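Local structure of Pdx2 protein (Plasmodium falciparum, 2ABW) at residues A[193-198]-A[203-208]; A[4-9]-A[211-216]; A[74-79]-A[187-192]. The protein hydrolyses glutamine to glutamate and ammonia, the latter channelled to the Pdx1 active site for the biosynthesis of pyridoxal 5'-phosphate (vitamin B6). One frame throughout, in Å; residues are numbered along the deposited sequence.

In the fold
All three contacts involve the C-terminal part of the glutaminase. Contact 1 (193-198 with 203-208) holds H196 and E198 of the charge relay system, with the side chain of P197 about 7 Å from that of the nucleophile C87; contacts 2 and 3 lie away from the catalytic and glutamine-binding residues. Helix 204-219 serves contacts 1 and 2, whose centres are 14 Å apart, and its later turns pack on strand 4-9. Contact 3, centred 12 Å from contact 2 and 18 Å from contact 1, joins the turn before strand 190-193 to the end of helix 63-77. Contacts 2 and 3 touch directly, K212 NZ lying 2.9 Å from N188 O in a probable hydrogen bond.

Contact 1 of 3, residues A[193-198]-A[203-208]; sequences TVFHPE and TAFQQY
F195 and F205 meet in a T-shaped (edge-to-face) pair in which F195 supplies the edge and F205 the face. The ring centroids are 5.0 Å apart and the planes are inclined at 68°, somewhat short of perpendicular. The leading atom is F195 CZ, which stands 3.6 Å above the plane of the F205 ring and over its centre; because of the tilt, CE1 is the second atom of that ring to touch F205, 3.9 Å from its CD1. F195 reaches this position with CG set between the backbone N and the carbonyl carbon (chi1 51°), an orientation that folds its ring back over T193, whose CB covers one face near the rim. T193 also approaches F205 itself, its methyl CG2 coming obliquely to within 4.2 Å of F205 CD2, while its hydroxyl is engaged elsewhere, with T86.

One helical residue further on, Q206 crosses P197 at about a right angle. Its chain bends at chi2, which carries the end of the side chain across to the pyrrolidine ring of P197.

The backbone that presents F195 and P197 also carries the two charge relay residues. H196 ND1 donates to E198 OE2 at 2.7 Å, nearly straight at 164°; the acceptor lies close to the imidazole plane and uses its syn lone pair, so the bond helps fix the rotation of the ring. The H196 side chain also touches C87.

The contact thus joins the loop after strand 190-193 to the first turn of helix 204-219. W84 of strand 83-86 touches P197, F205 and Q206, L135 and I137 of strand 130-137 pack on F205 with F144, and helix 16-23 borders E198 and Q206.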
ATOM      1  N   THR A 193      -3.096   0.208  -3.275  1.00 15.83           N
ATOM      2  CA  THR A 193      -4.067  -0.769  -3.826  1.00 15.04           C
ATOM      3  C   THR A 193      -5.189  -0.959  -2.875  1.00 16.03           C
ATOM      4  O   THR A 193      -4.994  -0.929  -1.636  1.00 16.63           O
ATOM      5  CB  THR A 193      -3.348  -2.087  -4.101  1.00 15.43           C
ATOM      6  OG1 THR A 193      -2.651  -2.559  -2.914  1.00 16.95           O
ATOM      7  CG2 THR A 193      -2.360  -1.922  -5.290  1.00 17.43           C
ATOM      8  N   VAL A 194      -6.414  -1.045  -3.409  1.00 15.97           N
ATOM      9  CA  VAL A 194      -7.588  -1.213  -2.541  1.00 16.33           C
ATOM     10  C   VAL A 194      -7.890  -2.672  -2.219  1.00 16.98           C
ATOM     11  O   VAL A 194      -8.771  -2.987  -1.385  1.00 20.41           O
ATOM     12  CB  VAL A 194      -8.824  -0.542  -3.149  1.00 15.32           C
ATOM     13  CG1 VAL A 194      -8.555   0.937  -3.535  1.00 18.83           C
ATOM     14  CG2 VAL A 194      -9.276  -1.327  -4.425  1.00 16.81           C
ATOM     15  N   PHE A 195      -7.281  -3.568  -2.944  1.00 16.18           N
ATOM     16  CA  PHE A 195      -7.516  -5.038  -2.892  1.00 17.31           C
ATOM     17  C   PHE A 195      -6.491  -5.713  -1.978  1.00 17.47           C
ATOM     18  O   PHE A 195      -5.598  -5.060  -1.431  1.00 20.05           O
ATOM     19  CB  PHE A 195      -7.514  -5.632  -4.304  1.00 16.71           C
ATOM     20  CG  PHE A 195      -6.310  -5.261  -5.153  1.00 17.22           C
ATOM     21  CD1 PHE A 195      -5.165  -6.030  -5.130  1.00 16.72           C
ATOM     22  CD2 PHE A 195      -6.359  -4.165  -5.987  1.00 17.04           C
ATOM     23  CE1 PHE A 195      -4.078  -5.712  -5.912  1.00 15.96           C
ATOM     24  CE2 PHE A 195      -5.280  -3.845  -6.770  1.00 16.78           C
ATOM     25  CZ  PHE A 195      -4.131  -4.608  -6.748  1.00 16.87           C
ATOM     26  N   HIS A 196      -6.662  -7.004  -1.815  1.00 16.81           N
ATOM     27  CA  HIS A 196      -5.793  -7.864  -1.007  1.00 17.32           C
ATOM     28  C   HIS A 196      -4.876  -8.664  -1.894  1.00 17.51           C
ATOM     29  O   HIS A 196      -5.205  -9.761  -2.319  1.00 16.11           O
ATOM     30  CB  HIS A 196      -6.661  -8.824  -0.181  1.00 18.56           C
ATOM     31  CG  HIS A 196      -7.193  -8.198   1.041  1.00 23.26           C
ATOM     32  ND1 HIS A 196      -6.541  -8.288   2.248  1.00 25.94           N
ATOM     33  CD2 HIS A 196      -8.290  -7.435   1.249  1.00 28.20           C
ATOM     34  CE1 HIS A 196      -7.247  -7.639   3.163  1.00 27.91           C
ATOM     35  NE2 HIS A 196      -8.299  -7.081   2.575  1.00 25.48           N
ATOM     36  N   PRO A 197      -3.669  -8.116  -2.182  1.00 17.12           N
ATOM     37  CA  PRO A 197      -2.772  -8.796  -3.141  1.00 16.74           C
ATOM     38  C   PRO A 197      -2.234 -10.085  -2.608  1.00 18.08           C
ATOM     39  O   PRO A 197      -1.736 -10.934  -3.360  1.00 19.16           O
ATOM     40  CB  PRO A 197      -1.611  -7.786  -3.228  1.00 17.26           C
ATOM     41  CG  PRO A 197      -1.601  -7.056  -1.931  1.00 18.53           C
ATOM     42  CD  PRO A 197      -3.041  -6.969  -1.527  1.00 20.05           C
ATOM     43  N   GLU A 198      -2.381 -10.310  -1.304  1.00 16.17           N
ATOM     44  CA  GLU A 198      -1.893 -11.525  -0.677  1.00 17.38           C
ATOM     45  C   GLU A 198      -2.854 -12.674  -0.726  1.00 18.81           C
ATOM     46  O   GLU A 198      -2.458 -13.816  -0.369  1.00 18.87           O
ATOM     47  CB  GLU A 198      -1.467 -11.202   0.748  1.00 17.97           C
ATOM     48  CG  GLU A 198      -2.564 -11.158   1.758  1.00 18.82           C
ATOM     49  CD  GLU A 198      -3.576  -9.976   1.687  1.00 21.66           C
ATOM     50  OE1 GLU A 198      -3.555  -9.134   0.758  1.00 19.60           O
ATOM     51  OE2 GLU A 198      -4.438  -9.997   2.626  1.00 23.90           O
ATOM     52  N   THR A 203       1.601 -13.118  -7.963  1.00 15.66           N
ATOM     53  CA  THR A 203       2.478 -12.230  -7.187  1.00 16.51           C
ATOM     54  C   THR A 203       2.783 -10.927  -7.977  1.00 15.58           C
ATOM     55  O   THR A 203       3.831 -10.306  -7.755  1.00 15.99           O
ATOM     56  CB  THR A 203       3.812 -12.904  -6.793  1.00 16.55           C
ATOM     57  OG1 THR A 203       4.425 -13.443  -7.956  1.00 16.78           O
ATOM     58  CG2 THR A 203       3.572 -14.059  -5.727  1.00 17.78           C
ATOM     59  N   ALA A 204       1.923 -10.526  -8.881  1.00 15.14           N
ATOM     60  CA  ALA A 204       2.268  -9.439  -9.861  1.00 13.49           C
ATOM     61  C   ALA A 204       2.585  -8.165  -9.118  1.00 13.45           C
ATOM     62  O   ALA A 204       3.563  -7.478  -9.451  1.00 14.80           O
ATOM     63  CB  ALA A 204       1.095  -9.203 -10.783  1.00 14.89           C
ATOM     64  N   PHE A 205       1.747  -7.743  -8.157  1.00 14.74           N
ATOM     65  CA  PHE A 205       1.980  -6.451  -7.492  1.00 13.34           C
ATOM     66  C   PHE A 205       3.222  -6.480  -6.586  1.00 13.53           C
ATOM     67  O   PHE A 205       3.906  -5.471  -6.371  1.00 13.64           O
ATOM     68  CB  PHE A 205       0.733  -5.951  -6.792  1.00 14.07           C
ATOM     69  CG  PHE A 205      -0.312  -5.433  -7.812  1.00 13.89           C
ATOM     70  CD1 PHE A 205      -1.161  -6.318  -8.420  1.00 18.16           C
ATOM     71  CD2 PHE A 205      -0.289  -4.112  -8.230  1.00 15.30           C
ATOM     72  CE1 PHE A 205      -2.051  -5.871  -9.397  1.00 14.60           C
ATOM     73  CE2 PHE A 205      -1.210  -3.675  -9.208  1.00 14.28           C
ATOM     74  CZ  PHE A 205      -2.001  -4.567  -9.813  1.00 14.27           C
ATOM     75  N   GLN A 206       3.443  -7.649  -5.977  1.00 13.08           N
ATOM     76  CA  GLN A 206       4.658  -7.829  -5.213  1.00 14.68           C
ATOM     77  C   GLN A 206       5.893  -7.658  -6.095  1.00 12.70           C
ATOM     78  O   GLN A 206       6.890  -6.977  -5.737  1.00 13.56           O
ATOM     79  CB  GLN A 206       4.708  -9.219  -4.529  1.00 13.87           C
ATOM     80  CG  GLN A 206       3.705  -9.323  -3.381  1.00 13.75           C
ATOM     81  CD  GLN A 206       2.293  -9.650  -3.779  1.00 15.76           C
ATOM     82  OE1 GLN A 206       2.061  -9.934  -4.932  1.00 16.04           O
ATOM     83  NE2 GLN A 206       1.378  -9.666  -2.794  1.00 16.17           N
ATOM     84  N   GLN A 207       5.875  -8.249  -7.247  1.00 13.29           N
ATOM     85  CA  GLN A 207       6.973  -8.131  -8.202  1.00 13.91           C
ATOM     86  C   GLN A 207       7.158  -6.698  -8.629  1.00 14.47           C
ATOM     87  O   GLN A 207       8.296  -6.201  -8.683  1.00 14.67           O
ATOM     88  CB  GLN A 207       6.703  -9.034  -9.372  1.00 16.53           C
ATOM     89  CG  GLN A 207       7.938  -8.999 -10.300  1.00 16.30           C
ATOM     90  CD  GLN A 207       7.779  -9.864 -11.549  1.00 18.60           C
ATOM     91  OE1 GLN A 207       6.739 -10.528 -11.764  1.00 22.93           O
ATOM     92  NE2 GLN A 207       8.774  -9.838 -12.360  1.00 24.68           N
ATOM     93  N   TYR A 208       6.079  -6.005  -8.935  1.00 13.91           N
ATOM     94  CA  TYR A 208       6.133  -4.594  -9.341  1.00 13.35           C
ATOM     95  C   TYR A 208       6.723  -3.741  -8.231  1.00 14.42           C
ATOM     96  O   TYR A 208       7.588  -2.877  -8.443  1.00 14.76           O
ATOM     97  CB  TYR A 208       4.751  -4.094  -9.637  1.00 15.65           C
ATOM     98  CG  TYR A 208       4.711  -2.718 -10.173  1.00 15.24           C
ATOM     99  CD1 TYR A 208       5.156  -2.455 -11.475  1.00 15.13           C
ATOM    100  CD2 TYR A 208       4.241  -1.680  -9.463  1.00 16.94           C
ATOM    101  CE1 TYR A 208       5.101  -1.165 -11.986  1.00 14.71           C
ATOM    102  CE2 TYR A 208       4.138  -0.421  -9.987  1.00 16.61           C
ATOM    103  CZ  TYR A 208       4.570  -0.160 -11.242  1.00 15.34           C
ATOM    104  OH  TYR A 208       4.529   1.116 -11.852  1.00 16.97           O
TER

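Contact 2 of 3, residues A[4-9]-A[211-216]; sequences ITIGVL and EKVKNY
V213 divides its two methyl groups between I4 and I6, the residues through which strand 4-9 meets helix 204-219. Its CG1, anti to the backbone N (chi1 178°), lies 3.9 Å from I4 CG2; its CG2 lies 3.9 Å from I6 CD1 and also touches I6 CG1. The single valine therefore bridges two isoleucines that are next but one along the strand.

The two isoleucines use different branches. I6 is extended beyond CG1 (chi2 174°), and this straight reach takes CD1 to the valine. I4 instead offers its branch methyl CG2 to V213, past which the side chain runs in the opposite direction; I4 is modelled in two conformers, and this describes one of them. The aliphatic part of K214 borders the contact, but its ammonium group turns from the strand to E211, with which it forms a salt bridge one helical turn back, NZ to OE1 at 2.7 Å.

The axes of the two short segments come within 9.3 Å at an angle of 129°, an inclined arrangement that is closer to antiparallel than to parallel. Helix 204-219 here packs against strand 4-9 of the central mixed sheet, next to strand 30-35, whose L30 touches both isoleucines; D45 and P82 flank V213.

No hydrogen bond links the two segments, and the E211-K214 salt bridge stays clear of the contact. The contacts between the segments are apolar, largely methyl against methyl, so the packing probably depends on shape and burial rather than on directed bonds.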
ATOM      1  N   ILE A   4      18.488  -6.309  -1.136  1.00 18.88           N
ATOM      2  CA  ILE A   4      17.334  -5.415  -1.002  1.00 19.63           C
ATOM      3  C   ILE A   4      16.508  -5.928   0.165  1.00 18.29           C
ATOM      4  O   ILE A   4      16.250  -7.138   0.284  1.00 19.30           O
ATOM      5  CB  ILE A   4      16.458  -5.561  -2.270  0.60 20.13           C
ATOM      6  CG1 ILE A   4      17.179  -4.914  -3.462  0.60 24.14           C
ATOM      7  CG2 ILE A   4      15.040  -5.009  -2.005  0.60 19.83           C
ATOM      8  CD1 ILE A   4      17.348  -3.475  -3.294  0.60 25.49           C
ATOM      9  N   THR A   5      16.146  -5.008   1.102  1.00 17.41           N
ATOM     10  CA  THR A   5      15.301  -5.327   2.238  1.00 16.41           C
ATOM     11  C   THR A   5      13.971  -4.588   2.124  1.00 16.16           C
ATOM     12  O   THR A   5      13.954  -3.352   2.019  1.00 17.46           O
ATOM     13  CB  THR A   5      15.962  -4.936   3.562  1.00 18.19           C
ATOM     14  OG1 THR A   5      17.202  -5.678   3.645  1.00 20.86           O
ATOM     15  CG2 THR A   5      15.025  -5.291   4.762  1.00 18.95           C
ATOM     16  N   ILE A   6      12.897  -5.347   2.087  1.00 16.27           N
ATOM     17  CA  ILE A   6      11.568  -4.797   2.127  1.00 15.42           C
ATOM     18  C   ILE A   6      10.955  -5.142   3.469  1.00 14.56           C
ATOM     19  O   ILE A   6      10.998  -6.299   3.900  1.00 15.88           O
ATOM     20  CB  ILE A   6      10.661  -5.264   0.954  1.00 16.51           C
ATOM     21  CG1 ILE A   6      11.277  -4.693  -0.311  1.00 14.72           C
ATOM     22  CG2 ILE A   6       9.226  -4.817   1.224  1.00 16.97           C
ATOM     23  CD1 ILE A   6      10.595  -5.159  -1.610  1.00 16.67           C
ATOM     24  N   GLY A   7      10.401  -4.146   4.127  1.00 13.23           N
ATOM     25  CA  GLY A   7       9.745  -4.379   5.414  1.00 13.71           C
ATOM     26  C   GLY A   7       8.260  -4.441   5.251  1.00 15.12           C
ATOM     27  O   GLY A   7       7.664  -3.854   4.280  1.00 15.06           O
ATOM     28  N   VAL A   8       7.613  -5.174   6.152  1.00 14.03           N
ATOM     29  CA  VAL A   8       6.136  -5.237   6.243  1.00 15.86           C
ATOM     30  C   VAL A   8       5.729  -4.794   7.619  1.00 16.98           C
ATOM     31  O   VAL A   8       6.128  -5.364   8.613  1.00 16.02           O
ATOM     32  CB  VAL A   8       5.565  -6.615   5.918  1.00 17.06           C
ATOM     33  CG1 VAL A   8       4.005  -6.629   6.038  1.00 16.46           C
ATOM     34  CG2 VAL A   8       5.942  -7.017   4.482  1.00 15.58           C
ATOM     35  N   LEU A   9       4.964  -3.707   7.712  1.00 16.43           N
ATOM     36  CA  LEU A   9       4.497  -3.195   9.034  0.70 17.60           C
ATOM     37  C   LEU A   9       3.705  -4.332   9.681  0.70 18.84           C
ATOM     38  O   LEU A   9       2.883  -4.973   9.030  0.70 18.06           O
ATOM     39  CB  LEU A   9       3.662  -1.927   8.796  1.00 16.50           C
ATOM     40  CG  LEU A   9       3.393  -1.233  10.152  1.00 19.64           C
ATOM     41  CD1 LEU A   9       4.616  -0.506  10.720  1.00 21.61           C
ATOM     42  CD2 LEU A   9       2.248  -0.214   9.991  1.00 23.09           C
ATOM     43  N   GLU A 211      10.504  -4.286  -7.918  1.00 13.27           N
ATOM     44  CA  GLU A 211      11.236  -3.573  -8.943  1.00 14.98           C
ATOM     45  C   GLU A 211      11.280  -2.075  -8.617  1.00 16.17           C
ATOM     46  O   GLU A 211      12.333  -1.458  -8.832  1.00 16.43           O
ATOM     47  CB  GLU A 211      10.590  -3.846 -10.277  1.00 15.11           C
ATOM     48  CG  GLU A 211      10.864  -5.206 -10.807  1.00 16.91           C
ATOM     49  CD  GLU A 211      12.289  -5.436 -11.244  1.00 22.59           C
ATOM     50  OE1 GLU A 211      12.972  -4.473 -11.611  1.00 24.09           O
ATOM     51  OE2 GLU A 211      12.763  -6.573 -11.272  1.00 24.07           O
ATOM     52  N   LYS A 212      10.219  -1.544  -8.001  1.00 15.47           N
ATOM     53  CA  LYS A 212      10.203  -0.136  -7.580  1.00 15.64           C
ATOM     54  C   LYS A 212      11.292   0.142  -6.576  1.00 16.49           C
ATOM     55  O   LYS A 212      12.042   1.124  -6.596  1.00 16.56           O
ATOM     56  CB  LYS A 212       8.860   0.222  -7.003  1.00 16.17           C
ATOM     57  CG  LYS A 212       8.626   1.666  -6.768  1.00 16.45           C
ATOM     58  CD  LYS A 212       7.159   1.905  -6.392  1.00 17.87           C
ATOM     59  CE  LYS A 212       6.868   3.398  -5.979  1.00 18.74           C
ATOM     60  NZ  LYS A 212       6.874   4.154  -7.254  1.00 17.84           N
ATOM     61  N   VAL A 213      11.391  -0.750  -5.598  1.00 14.24           N
ATOM     62  CA  VAL A 213      12.428  -0.645  -4.527  1.00 14.64           C
ATOM     63  C   VAL A 213      13.813  -0.799  -5.137  1.00 16.90           C
ATOM     64  O   VAL A 213      14.747  -0.064  -4.790  1.00 16.57           O
ATOM     65  CB  VAL A 213      12.170  -1.673  -3.400  1.00 13.59           C
ATOM     66  CG1 VAL A 213      13.293  -1.569  -2.340  1.00 17.77           C
ATOM     67  CG2 VAL A 213      10.821  -1.485  -2.747  1.00 14.50           C
ATOM     68  N   LYS A 214      13.976  -1.812  -6.024  1.00 15.31           N
ATOM     69  CA  LYS A 214      15.273  -1.996  -6.706  1.00 15.98           C
ATOM     70  C   LYS A 214      15.693  -0.777  -7.468  1.00 17.80           C
ATOM     71  O   LYS A 214      16.871  -0.372  -7.313  1.00 17.70           O
ATOM     72  CB  LYS A 214      15.129  -3.205  -7.651  1.00 16.19           C
ATOM     73  CG  LYS A 214      16.450  -3.526  -8.347  1.00 18.74           C
ATOM     74  CD  LYS A 214      16.190  -4.312  -9.602  1.00 19.95           C
ATOM     75  CE  LYS A 214      15.879  -3.357 -10.770  1.00 22.60           C
ATOM     76  NZ  LYS A 214      15.591  -4.035 -12.027  1.00 25.98           N
ATOM     77  N   ASN A 215      14.785  -0.146  -8.170  1.00 17.70           N
ATOM     78  CA  ASN A 215      15.138   1.036  -9.008  1.00 19.09           C
ATOM     79  C   ASN A 215      15.493   2.203  -8.083  1.00 19.14           C
ATOM     80  O   ASN A 215      16.438   2.962  -8.299  1.00 20.15           O
ATOM     81  CB  ASN A 215      13.976   1.446  -9.863  1.00 21.03           C
ATOM     82  CG  ASN A 215      13.679   0.446 -11.014  1.00 24.44           C
ATOM     83  OD1 ASN A 215      14.514  -0.264 -11.398  1.00 30.64           O
ATOM     84  ND2 ASN A 215      12.507   0.561 -11.597  1.00 28.38           N
ATOM     85  N   TYR A 216      14.738   2.336  -6.992  1.00 17.33           N
ATOM     86  CA  TYR A 216      15.116   3.303  -5.945  1.00 19.53           C
ATOM     87  C   TYR A 216      16.533   3.134  -5.451  1.00 20.34           C
ATOM     88  O   TYR A 216      17.317   4.100  -5.412  1.00 20.13           O
ATOM     89  CB  TYR A 216      14.089   3.306  -4.760  1.00 18.40           C
ATOM     90  CG  TYR A 216      14.676   3.929  -3.508  1.00 21.85           C
ATOM     91  CD1 TYR A 216      14.657   5.250  -3.346  1.00 25.01           C
ATOM     92  CD2 TYR A 216      15.254   3.148  -2.513  1.00 24.33           C
ATOM     93  CE1 TYR A 216      15.240   5.813  -2.203  1.00 21.79           C
ATOM     94  CE2 TYR A 216      15.845   3.694  -1.414  1.00 25.41           C
ATOM     95  CZ  TYR A 216      15.829   5.046  -1.262  1.00 21.70           C
ATOM     96  OH  TYR A 216      16.439   5.568  -0.152  1.00 28.55           O
TER

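Contact 3 of 3, residues A[74-79]-A[187-192]; sequences HFIHVL and QNNCLG
The polar link of this contact is a hydrogen bond from the side-chain amide of N189 to the backbone carbonyl of I76 in the last turn of helix 63-77. ND2 lies 2.8 Å from I76 O, with an N-H...O angle of 153°. It approaches in the carbonyl plane on a lone pair, while the oxygen sits 19° out of the amide plane. N189 reaches the helix end because its CG is placed between the backbone N and the carbonyl carbon (chi1 55°). The same ND2 also bonds to K81 O, so one amide nitrogen ties the helix terminus to the segment leading into strand 83-86.

The apolar component is a single touch, I76 CG2 against C190 SG at 3.8 Å. I76 CG2 also stands 3.5 Å above the centre of the H77 ring, and I83 and L115 also touch the cysteine.

Backbone hydrogen bonds shape the 187-192 segment. Q187 and C190 bond to each other in both directions, Q187 N to C190 O and C190 N to Q187 O, closing a type II' beta turn with N188 and N189 at its corners. The arrangement is that of a tight beta hairpin between strands 180-187 and 190-193 of the central mixed sheet, its turn set against the C-terminal end of a helix that precedes the neighbouring parallel strand 83-86.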
ATOM      1  N   HIS A  74       8.507  10.914   7.687  1.00 14.47           N
ATOM      2  CA  HIS A  74       9.814  11.274   7.174  1.00 13.64           C
ATOM      3  C   HIS A  74      10.277  10.302   6.058  1.00 13.91           C
ATOM      4  O   HIS A  74      10.859  10.697   5.031  1.00 14.33           O
ATOM      5  CB  HIS A  74      10.802  11.386   8.323  1.00 15.51           C
ATOM      6  CG  HIS A  74      12.228  11.560   7.908  1.00 15.26           C
ATOM      7  ND1 HIS A  74      13.088  10.485   7.863  1.00 16.26           N
ATOM      8  CD2 HIS A  74      12.965  12.652   7.639  1.00 16.43           C
ATOM      9  CE1 HIS A  74      14.292  10.917   7.561  1.00 18.34           C
ATOM     10  NE2 HIS A  74      14.208  12.210   7.292  1.00 15.96           N
ATOM     11  N   PHE A  75      10.073   9.017   6.281  1.00 14.34           N
ATOM     12  CA  PHE A  75      10.468   7.954   5.334  1.00 14.10           C
ATOM     13  C   PHE A  75       9.773   8.196   3.998  1.00 15.09           C
ATOM     14  O   PHE A  75      10.409   8.128   2.938  1.00 15.44           O
ATOM     15  CB  PHE A  75      10.035   6.632   5.900  1.00 14.17           C
ATOM     16  CG  PHE A  75      10.273   5.387   5.056  1.00 15.80           C
ATOM     17  CD1 PHE A  75       9.365   5.011   4.076  1.00 16.38           C
ATOM     18  CD2 PHE A  75      11.351   4.571   5.370  1.00 15.86           C
ATOM     19  CE1 PHE A  75       9.542   3.872   3.331  1.00 17.54           C
ATOM     20  CE2 PHE A  75      11.518   3.372   4.646  1.00 17.48           C
ATOM     21  CZ  PHE A  75      10.586   3.069   3.676  1.00 16.41           C
ATOM     22  N   ILE A  76       8.496   8.516   4.033  1.00 14.72           N
ATOM     23  CA  ILE A  76       7.717   8.723   2.847  1.00 14.22           C
ATOM     24  C   ILE A  76       8.064   9.977   2.113  1.00 13.99           C
ATOM     25  O   ILE A  76       8.138  10.016   0.884  1.00 17.97           O
ATOM     26  CB  ILE A  76       6.201   8.706   3.203  1.00 14.72           C
ATOM     27  CG1 ILE A  76       5.751   7.363   3.732  1.00 14.26           C
ATOM     28  CG2 ILE A  76       5.291   9.050   1.986  1.00 17.20           C
ATOM     29  CD1 ILE A  76       4.482   7.424   4.527  1.00 16.25           C
ATOM     30  N   HIS A  77       8.161  11.097   2.821  1.00 13.43           N
ATOM     31  CA  HIS A  77       8.130  12.415   2.254  1.00 14.22           C
ATOM     32  C   HIS A  77       9.442  13.165   2.211  1.00 14.98           C
ATOM     33  O   HIS A  77       9.611  14.011   1.370  1.00 15.20           O
ATOM     34  CB  HIS A  77       7.185  13.291   3.071  1.00 14.15           C
ATOM     35  CG  HIS A  77       5.766  12.830   3.001  1.00 16.08           C
ATOM     36  ND1 HIS A  77       5.006  12.914   1.841  1.00 14.99           N
ATOM     37  CD2 HIS A  77       5.015  12.197   3.921  1.00 15.37           C
ATOM     38  CE1 HIS A  77       3.795  12.428   2.112  1.00 16.45           C
ATOM     39  NE2 HIS A  77       3.776  11.943   3.336  1.00 15.49           N
ATOM     40  N   VAL A  78      10.391  12.756   3.011  1.00 14.72           N
ATOM     41  CA  VAL A  78      11.754  13.343   2.997  1.00 14.06           C
ATOM     42  C   VAL A  78      12.741  12.396   2.329  1.00 14.89           C
ATOM     43  O   VAL A  78      13.453  12.781   1.393  1.00 16.44           O
ATOM     44  CB  VAL A  78      12.224  13.767   4.399  1.00 14.91           C
ATOM     45  CG1 VAL A  78      13.675  14.376   4.305  1.00 14.49           C
ATOM     46  CG2 VAL A  78      11.208  14.836   4.999  1.00 15.64           C
ATOM     47  N   LEU A  79      12.807  11.164   2.815  1.00 15.60           N
ATOM     48  CA  LEU A  79      13.680  10.145   2.195  1.00 15.21           C
ATOM     49  C   LEU A  79      13.107   9.722   0.866  1.00 15.76           C
ATOM     50  O   LEU A  79      13.900   9.223   0.027  1.00 15.80           O
ATOM     51  CB  LEU A  79      13.839   8.934   3.090  1.00 15.79           C
ATOM     52  CG  LEU A  79      14.468   9.265   4.410  1.00 16.14           C
ATOM     53  CD1 LEU A  79      14.705   7.980   5.168  1.00 14.86           C
ATOM     54  CD2 LEU A  79      15.696  10.226   4.360  1.00 18.50           C
ATOM     55  N   GLN A 187       2.022   7.337  -7.107  1.00 14.73           N
ATOM     56  CA  GLN A 187       2.377   8.771  -7.118  1.00 16.02           C
ATOM     57  C   GLN A 187       3.786   8.853  -6.524  1.00 15.95           C
ATOM     58  O   GLN A 187       3.943   8.518  -5.361  1.00 16.00           O
ATOM     59  CB  GLN A 187       1.449   9.629  -6.271  1.00 16.76           C
ATOM     60  CG  GLN A 187       1.780  11.129  -6.412  1.00 17.64           C
ATOM     61  CD  GLN A 187       0.866  11.980  -5.664  1.00 17.58           C
ATOM     62  OE1 GLN A 187      -0.111  11.499  -5.038  1.00 19.85           O
ATOM     63  NE2 GLN A 187       1.187  13.301  -5.652  1.00 20.78           N
ATOM     64  N   ASN A 188       4.745   9.251  -7.363  1.00 16.08           N
ATOM     65  CA  ASN A 188       6.131   9.377  -6.890  1.00 15.01           C
ATOM     66  C   ASN A 188       6.514   8.015  -6.270  1.00 14.89           C
ATOM     67  O   ASN A 188       6.272   6.979  -6.922  1.00 16.78           O
ATOM     68  CB  ASN A 188       6.293  10.521  -5.922  1.00 17.69           C
ATOM     69  CG  ASN A 188       5.853  11.864  -6.458  1.00 20.76           C
ATOM     70  OD1 ASN A 188       6.318  12.258  -7.492  1.00 24.81           O
ATOM     71  ND2 ASN A 188       4.892  12.532  -5.762  1.00 26.36           N
ATOM     72  N   ASN A 189       7.012   8.000  -5.030  1.00 14.71           N
ATOM     73  CA  ASN A 189       7.441   6.792  -4.367  1.00 14.89           C
ATOM     74  C   ASN A 189       6.371   5.909  -3.719  1.00 14.76           C
ATOM     75  O   ASN A 189       6.674   4.894  -3.068  1.00 15.63           O
ATOM     76  CB  ASN A 189       8.479   7.140  -3.302  1.00 14.03           C
ATOM     77  CG  ASN A 189       7.997   8.165  -2.320  1.00 16.31           C
ATOM     78  OD1 ASN A 189       7.574   9.245  -2.714  1.00 17.64           O
ATOM     79  ND2 ASN A 189       8.095   7.869  -0.978  1.00 15.40           N
ATOM     80  N   CYS A 190       5.101   6.287  -3.884  1.00 14.71           N
ATOM     81  CA  CYS A 190       3.967   5.647  -3.252  1.00 14.80           C
ATOM     82  C   CYS A 190       3.074   4.845  -4.175  1.00 14.81           C
ATOM     83  O   CYS A 190       2.724   5.300  -5.250  1.00 15.89           O
ATOM     84  CB  CYS A 190       3.080   6.694  -2.587  1.00 14.52           C
ATOM     85  SG  CYS A 190       3.969   7.680  -1.313  1.00 18.73           S
ATOM     86  N   LEU A 191       2.718   3.646  -3.744  1.00 15.28           N
ATOM     87  CA  LEU A 191       1.824   2.780  -4.457  1.00 14.57           C
ATOM     88  C   LEU A 191       0.713   2.472  -3.548  1.00 14.28           C
ATOM     89  O   LEU A 191       0.900   2.186  -2.359  1.00 14.97           O
ATOM     90  CB  LEU A 191       2.559   1.469  -4.822  1.00 14.68           C
ATOM     91  CG  LEU A 191       1.785   0.321  -5.419  1.00 16.13           C
ATOM     92  CD1 LEU A 191       1.267   0.731  -6.841  1.00 17.25           C
ATOM     93  CD2 LEU A 191       2.651  -0.924  -5.504  1.00 16.75           C
ATOM     94  N   GLY A 192      -0.516   2.476  -4.038  1.00 15.63           N
ATOM     95  CA  GLY A 192      -1.663   2.172  -3.230  1.00 15.45           C
ATOM     96  C   GLY A 192      -2.607   1.230  -3.989  1.00 16.17           C
ATOM     97  O   GLY A 192      -2.909   1.463  -5.158  1.00 16.39           O
TER